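Side-chain contacts in putative PII-like nitrogen regulatory protein (Shewanella baltica, PDB 3CE8), which is of unknown function but, as a PII-like member of the DUF3240 family, may act as a trimeric regulator of nitrogen metabolism: residues N32-K35 with D36-V39; M84-A87 with A88-A91. All blocks are in the same frame, centred on the assembly; numbering follows the deposited sequence. Where two conformers were deposited one is given.

Contact 1 (N32-K35 with D36-V39); sequences NDIK and DDIV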
ATOM      1  N   ASN A  32       7.349  13.903  -9.688  1.00 27.41           N
ATOM      2  CA  ASN A  32       6.303  14.158 -10.694  1.00 28.70           C
ATOM      3  C   ASN A  32       6.803  14.396 -12.109  1.00 28.33           C
ATOM      4  O   ASN A  32       6.092  14.121 -13.069  1.00 28.66           O
ATOM      5  CB  ASN A  32       5.347  15.287 -10.258  1.00 29.81           C
ATOM      6  CG  ASN A  32       4.378  14.836  -9.144  1.00 34.49           C
ATOM      7  OD1 ASN A  32       4.028  13.651  -9.033  1.00 39.27           O
ATOM      8  ND2 ASN A  32       3.927  15.788  -8.334  1.00 40.13           N
ATOM      9  N   ASP A  33       8.046  14.838 -12.233  1.00 27.64           N
ATOM     10  CA  ASP A  33       8.620  15.151 -13.555  1.00 27.42           C
ATOM     11  C   ASP A  33       9.043  13.923 -14.394  1.00 26.54           C
ATOM     12  O   ASP A  33       8.983  13.954 -15.631  1.00 26.50           O
ATOM     13  CB  ASP A  33       9.739  16.210 -13.464  1.00 27.76           C
ATOM     14  CG  ASP A  33      10.890  15.792 -12.572  1.00 30.55           C
ATOM     15  OD1 ASP A  33      10.966  14.598 -12.205  1.00 37.11           O
ATOM     16  OD2 ASP A  33      11.721  16.668 -12.245  1.00 31.60           O
ATOM     17  N   ILE A  34       9.426  12.840 -13.731  1.00 25.17           N
ATOM     18  CA  ILE A  34       9.862  11.618 -14.460  1.00 24.05           C
ATOM     19  C   ILE A  34       8.734  10.608 -14.513  1.00 23.25           C
ATOM     20  O   ILE A  34       8.917   9.463 -14.918  1.00 22.99           O
ATOM     21  CB  ILE A  34      11.128  10.921 -13.877  1.00 23.67           C
ATOM     22  CG1 ILE A  34      10.905  10.528 -12.411  1.00 24.42           C
ATOM     23  CG2 ILE A  34      12.344  11.783 -14.064  1.00 22.44           C
ATOM     24  CD1 ILE A  34      11.973   9.595 -11.826  1.00 23.67           C
ATOM     25  N   LYS A  35       7.562  11.081 -14.124  1.00 23.76           N
ATOM     26  CA  LYS A  35       6.333  10.261 -14.059  1.00 24.92           C
ATOM     27  C   LYS A  35       5.990   9.595 -15.401  1.00 24.97           C
ATOM     28  O   LYS A  35       5.741   8.381 -15.489  1.00 24.29           O
ATOM     29  CB  LYS A  35       5.153  11.126 -13.544  1.00 26.32           C
ATOM     30  CG  LYS A  35       3.751  10.490 -13.650  1.00 30.48           C
ATOM     31  CD  LYS A  35       2.674  11.182 -12.755  1.00 33.16           C
ATOM     32  CE  LYS A  35       2.282  12.590 -13.208  1.00 34.65           C
ATOM     33  NZ  LYS A  35       1.312  13.233 -12.260  1.00 33.88           N
ATOM     34  N   ASP A  36       6.044  10.399 -16.450  1.00 25.20           N
ATOM     35  CA  ASP A  36       5.679   9.941 -17.794  1.00 26.26           C
ATOM     36  C   ASP A  36       6.736   9.004 -18.335  1.00 26.09           C
ATOM     37  O   ASP A  36       6.440   8.034 -19.029  1.00 26.81           O
ATOM     38  CB  ASP A  36       5.527  11.108 -18.774  1.00 27.09           C
ATOM     39  CG  ASP A  36       4.428  12.088 -18.375  1.00 32.70           C
ATOM     40  OD1 ASP A  36       4.133  12.182 -17.165  1.00 35.92           O
ATOM     41  OD2 ASP A  36       3.883  12.787 -19.278  1.00 43.78           O
ATOM     42  N   ASP A  37       7.975   9.309 -17.987  1.00 25.15           N
ATOM     43  CA  ASP A  37       9.131   8.539 -18.462  1.00 23.97           C
ATOM     44  C   ASP A  37       9.064   7.158 -17.831  1.00 23.15           C
ATOM     45  O   ASP A  37       9.429   6.152 -18.441  1.00 23.49           O
ATOM     46  CB  ASP A  37      10.444   9.238 -18.106  1.00 24.14           C
ATOM     47  CG  ASP A  37      10.580  10.594 -18.778  1.00 25.98           C
ATOM     48  OD1 ASP A  37      10.455  10.658 -20.016  1.00 33.70           O
ATOM     49  OD2 ASP A  37      10.800  11.601 -18.074  1.00 28.21           O
ATOM     50  N   ILE A  38       8.544   7.121 -16.614  1.00 21.37           N
ATOM     51  CA  ILE A  38       8.439   5.860 -15.907  1.00 20.89           C
ATOM     52  C   ILE A  38       7.311   5.051 -16.542  1.00 21.45           C
ATOM     53  O   ILE A  38       7.412   3.842 -16.739  1.00 23.67           O
ATOM     54  CB  ILE A  38       8.187   6.015 -14.398  1.00 20.62           C
ATOM     55  CG1 ILE A  38       9.448   6.486 -13.681  1.00 22.06           C
ATOM     56  CG2 ILE A  38       7.783   4.671 -13.771  1.00 19.22           C
ATOM     57  CD1 ILE A  38       9.269   6.671 -12.180  1.00 16.27           C
ATOM     58  N   VAL A  39       6.233   5.733 -16.873  1.00 20.55           N
ATOM     59  CA  VAL A  39       5.069   5.060 -17.451  1.00 19.34           C
ATOM     60  C   VAL A  39       5.484   4.435 -18.770  1.00 20.82           C
ATOM     61  O   VAL A  39       5.127   3.309 -19.087  1.00 22.17           O
ATOM     62  CB  VAL A  39       3.887   6.040 -17.624  1.00 19.15           C
ATOM     63  CG1 VAL A  39       2.827   5.515 -18.635  1.00 15.69           C
ATOM     64  CG2 VAL A  39       3.290   6.326 -16.266  1.00 15.48           C
TER

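Contact 2 (M84-A87 with A88-A91); sequences MHPA and AQQA. With EDO (1,2-ethanediol), chain E.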
HETATM    1  N   MSE A  84       3.397  -4.965  -9.806  1.00 22.51           N
HETATM    2  CA  MSE A  84       3.422  -6.398  -9.581  0.50 21.87           C
HETATM    3  C   MSE A  84       4.247  -6.975 -10.719  1.00 22.75           C
HETATM    4  O   MSE A  84       4.069  -6.616 -11.892  1.00 24.08           O
HETATM    5  CB  MSE A  84       2.014  -7.011  -9.586  0.50 21.10           C
HETATM    6  CG  MSE A  84       2.008  -8.479  -9.217  0.50 19.91           C
HETATM    7 SE   MSE A  84       2.294  -8.684  -7.326  0.38 17.60          SE
HETATM    8  CE  MSE A  84       0.823  -7.588  -6.703  0.50 24.51           C
ATOM      9  N   HIS A  85       5.163  -7.856 -10.350  1.00 22.89           N
ATOM     10  CA  HIS A  85       6.056  -8.481 -11.292  1.00 21.94           C
ATOM     11  C   HIS A  85       6.631  -9.774 -10.741  1.00 21.88           C
ATOM     12  O   HIS A  85       6.707  -9.952  -9.529  1.00 22.48           O
ATOM     13  CB  HIS A  85       7.218  -7.524 -11.581  1.00 23.63           C
ATOM     14  CG  HIS A  85       8.086  -7.254 -10.383  1.00 22.46           C
ATOM     15  ND1 HIS A  85       7.725  -6.366  -9.381  1.00 19.28           N
ATOM     16  CD2 HIS A  85       9.287  -7.766 -10.018  1.00 17.90           C
ATOM     17  CE1 HIS A  85       8.664  -6.359  -8.445  1.00 22.83           C
ATOM     18  NE2 HIS A  85       9.619  -7.203  -8.802  1.00 18.43           N
ATOM     19  N   PRO A  86       7.039 -10.679 -11.635  1.00 20.91           N
ATOM     20  CA  PRO A  86       7.708 -11.878 -11.185  1.00 20.93           C
ATOM     21  C   PRO A  86       9.093 -11.586 -10.596  1.00 21.48           C
ATOM     22  O   PRO A  86       9.883 -10.805 -11.137  1.00 21.37           O
ATOM     23  CB  PRO A  86       7.846 -12.724 -12.462  1.00 22.21           C
ATOM     24  CG  PRO A  86       7.189 -11.956 -13.591  1.00 22.59           C
ATOM     25  CD  PRO A  86       6.994 -10.554 -13.107  1.00 21.80           C
ATOM     26  N   ALA A  87       9.367 -12.252  -9.491  1.00 20.85           N
ATOM     27  CA  ALA A  87      10.621 -12.103  -8.773  1.00 20.48           C
ATOM     28  C   ALA A  87      11.795 -12.334  -9.706  1.00 19.58           C
ATOM     29  O   ALA A  87      12.857 -11.726  -9.573  1.00 19.68           O
ATOM     30  CB  ALA A  87      10.677 -13.092  -7.558  1.00 20.30           C
ATOM     31  N   ALA A  88      11.559 -13.172 -10.696  1.00 19.82           N
ATOM     32  CA  ALA A  88      12.610 -13.581 -11.654  1.00 19.50           C
ATOM     33  C   ALA A  88      13.064 -12.439 -12.570  1.00 20.53           C
ATOM     34  O   ALA A  88      14.137 -12.494 -13.164  1.00 20.21           O
ATOM     35  CB  ALA A  88      12.132 -14.736 -12.516  1.00 17.81           C
ATOM     36  N   GLN A  89      12.224 -11.412 -12.647  1.00 21.21           N
ATOM     37  CA  GLN A  89      12.401 -10.277 -13.559  1.00 21.06           C
ATOM     38  C   GLN A  89      12.670  -8.986 -12.777  1.00 20.68           C
ATOM     39  O   GLN A  89      12.627  -7.877 -13.308  1.00 20.65           O
ATOM     40  CB  GLN A  89      11.125 -10.084 -14.350  1.00 21.85           C
ATOM     41  CG  GLN A  89      10.609 -11.325 -15.021  1.00 24.68           C
ATOM     42  CD  GLN A  89      11.342 -11.647 -16.277  1.00 26.99           C
ATOM     43  OE1 GLN A  89      12.105 -10.829 -16.786  1.00 31.02           O
ATOM     44  NE2 GLN A  89      11.110 -12.848 -16.804  1.00 31.96           N
ATOM     45  N   GLN A  90      12.961  -9.172 -11.508  1.00 20.20           N
ATOM     46  CA  GLN A  90      13.250  -8.063 -10.613  1.00 22.15           C
ATOM     47  C   GLN A  90      14.394  -7.165 -11.118  1.00 21.49           C
ATOM     48  O   GLN A  90      14.271  -5.937 -11.134  1.00 22.41           O
ATOM     49  CB  GLN A  90      13.594  -8.574  -9.206  1.00 22.61           C
ATOM     50  CG  GLN A  90      13.707  -7.457  -8.167  1.00 27.71           C
ATOM     51  CD  GLN A  90      14.242  -7.950  -6.837  1.00 31.71           C
ATOM     52  OE1 GLN A  90      13.519  -8.547  -6.042  1.00 35.31           O
ATOM     53  NE2 GLN A  90      15.524  -7.679  -6.584  1.00 37.88           N
ATOM     54  N   ALA A  91      15.487  -7.788 -11.536  1.00 20.35           N
ATOM     55  CA  ALA A  91      16.678  -7.066 -12.014  1.00 19.84           C
ATOM     56  C   ALA A  91      16.300  -6.285 -13.241  1.00 21.20           C
ATOM     57  O   ALA A  91      16.562  -5.089 -13.358  1.00 23.41           O
ATOM     58  CB  ALA A  91      17.762  -7.992 -12.393  1.00 18.28           C
TER
HETATM   59  C1  EDO E 105      -0.312  -3.624  -9.432  1.00 81.79           C
HETATM   60  O1  EDO E 105      -0.823  -2.288  -9.501  1.00 80.99           O
HETATM   61  C2  EDO E 105      -0.753  -4.449 -10.628  1.00 81.06           C
HETATM   62  O2  EDO E 105       0.467  -4.499 -11.341  1.00 79.27           O

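Contact 1 (N32-K35 with D36-V39)
Ile34 and Ile38 meet one helical turn apart, their delta methyls closing to 4.0 Å between Ile34 CD1 and Ile38 CD1. The two chains reach this point differently. Ile34 holds CG1 between its own N and carbonyl carbon (chi1 58°), whereas in Ile38 CG1 is anti to the carbonyl carbon (chi1 -73°) and comes to 3.3 Å from Ile34 O. Both are buried: Leu28 and Ala30 of strand 23-31 and Leu97 and Val100 of helix 90-100 pack on Ile38, and Cys101 and Asn104 touch Ile34.

Ile34 is the N-cap residue of helix 35-42. Its carbonyl takes the first regular bond, Ile38 N to Ile34 O at 2.9 Å. Lys35 O receives Val39 N at 3.0 Å and, weakly, Ile38 N; the Val39 CG2 methyl lies against the same oxygen at 3.3 Å. Val39 also packs on Phe59 of the second subunit.

Asp36 OD1 rests beside the aliphatic start of Lys35, 3.9 Å from Lys35 CB. Lys35 NZ and Asp36 OD1 stay 5.8 Å apart, opposite charges near but not in contact, and Lys35 lies against Cys79. Asp37 folds back along the cap, its OD2 3.7 Å from Ile34 CA. Carboxylates thus gather on the solvent side of the first turn, where they probably interact favourably with the helix dipole, while the isoleucines face the sheet and helix 90-100 with apolar groups.

Contact 2 (M84-A87 with A88-A91)
Pro86 and Gln89 meet where strand 74-86 turns into helix 90-100, the strand-to-helix passage of the second beta-alpha-beta unit in a ferredoxin-like fold such as that of PII proteins. At the start of the segment, Met84, present as selenomethionine, faces a 1,2-ethanediol, probably from the crystallisation liquor: its N gives O2 of the diol a weak bond of 3.3 Å, and Gly50 O and Glu82 O bind the diol as well. The Met84 side chain packs on Trp109 of the second subunit.

His85 is buried and its side chain sets out toward the helix start. With CG set between N and the carbonyl carbon (chi1 65°), the imidazole meets the Gln90 backbone obliquely, CD2 of His85 lying 4.0 Å from Gln90 CA. Its ND1 is bonded to Ile83 O and its NE2 to Gln24 NE2; Gln24 NE2 also bonds Gln90 OE1, joining the two side chains through one amide. The ring and the Gln90 amide are turned 71° apart.

Pro86 touches with its ring CG, 3.8 Å from Gln89 CG. The Gln89 chain bends at chi2 and its amide leaves this contact. Pro86 O accepts Gln89 N at 2.9 Å, closing a 3-10-like turn through Ala87 and Ala88.

Ala87 continues that turn. Gln90 CB sits 3.3 Å from Ala87 O, and the same oxygen receives Gln90 N at 3.2 Å, the donor 68° out of the carbonyl plane.

How the contacts relate
Contacts 1 and 2 mark the starts of the chain's two helices, 35-42 and 90-100, each following a central strand of the antiparallel sheet. They lie on opposite sides of the chain's centre, with centres 20 Å apart and nearest atoms about 11 Å apart, without touching. Residues 32-39 are partly buried: two isoleucines carry the inner side, and one of them also packs on helix 90-100, which contact 2 begins. Residues 84-91 form a surface contact in which a buried histidine is held by polar partners. Contact 1 therefore rests on i to i+4 helix bonds and apolar packing, contact 2 on i to i+3 turn bonds and loose side-chain packing, its histidine and Gln90 being linked through Gln24.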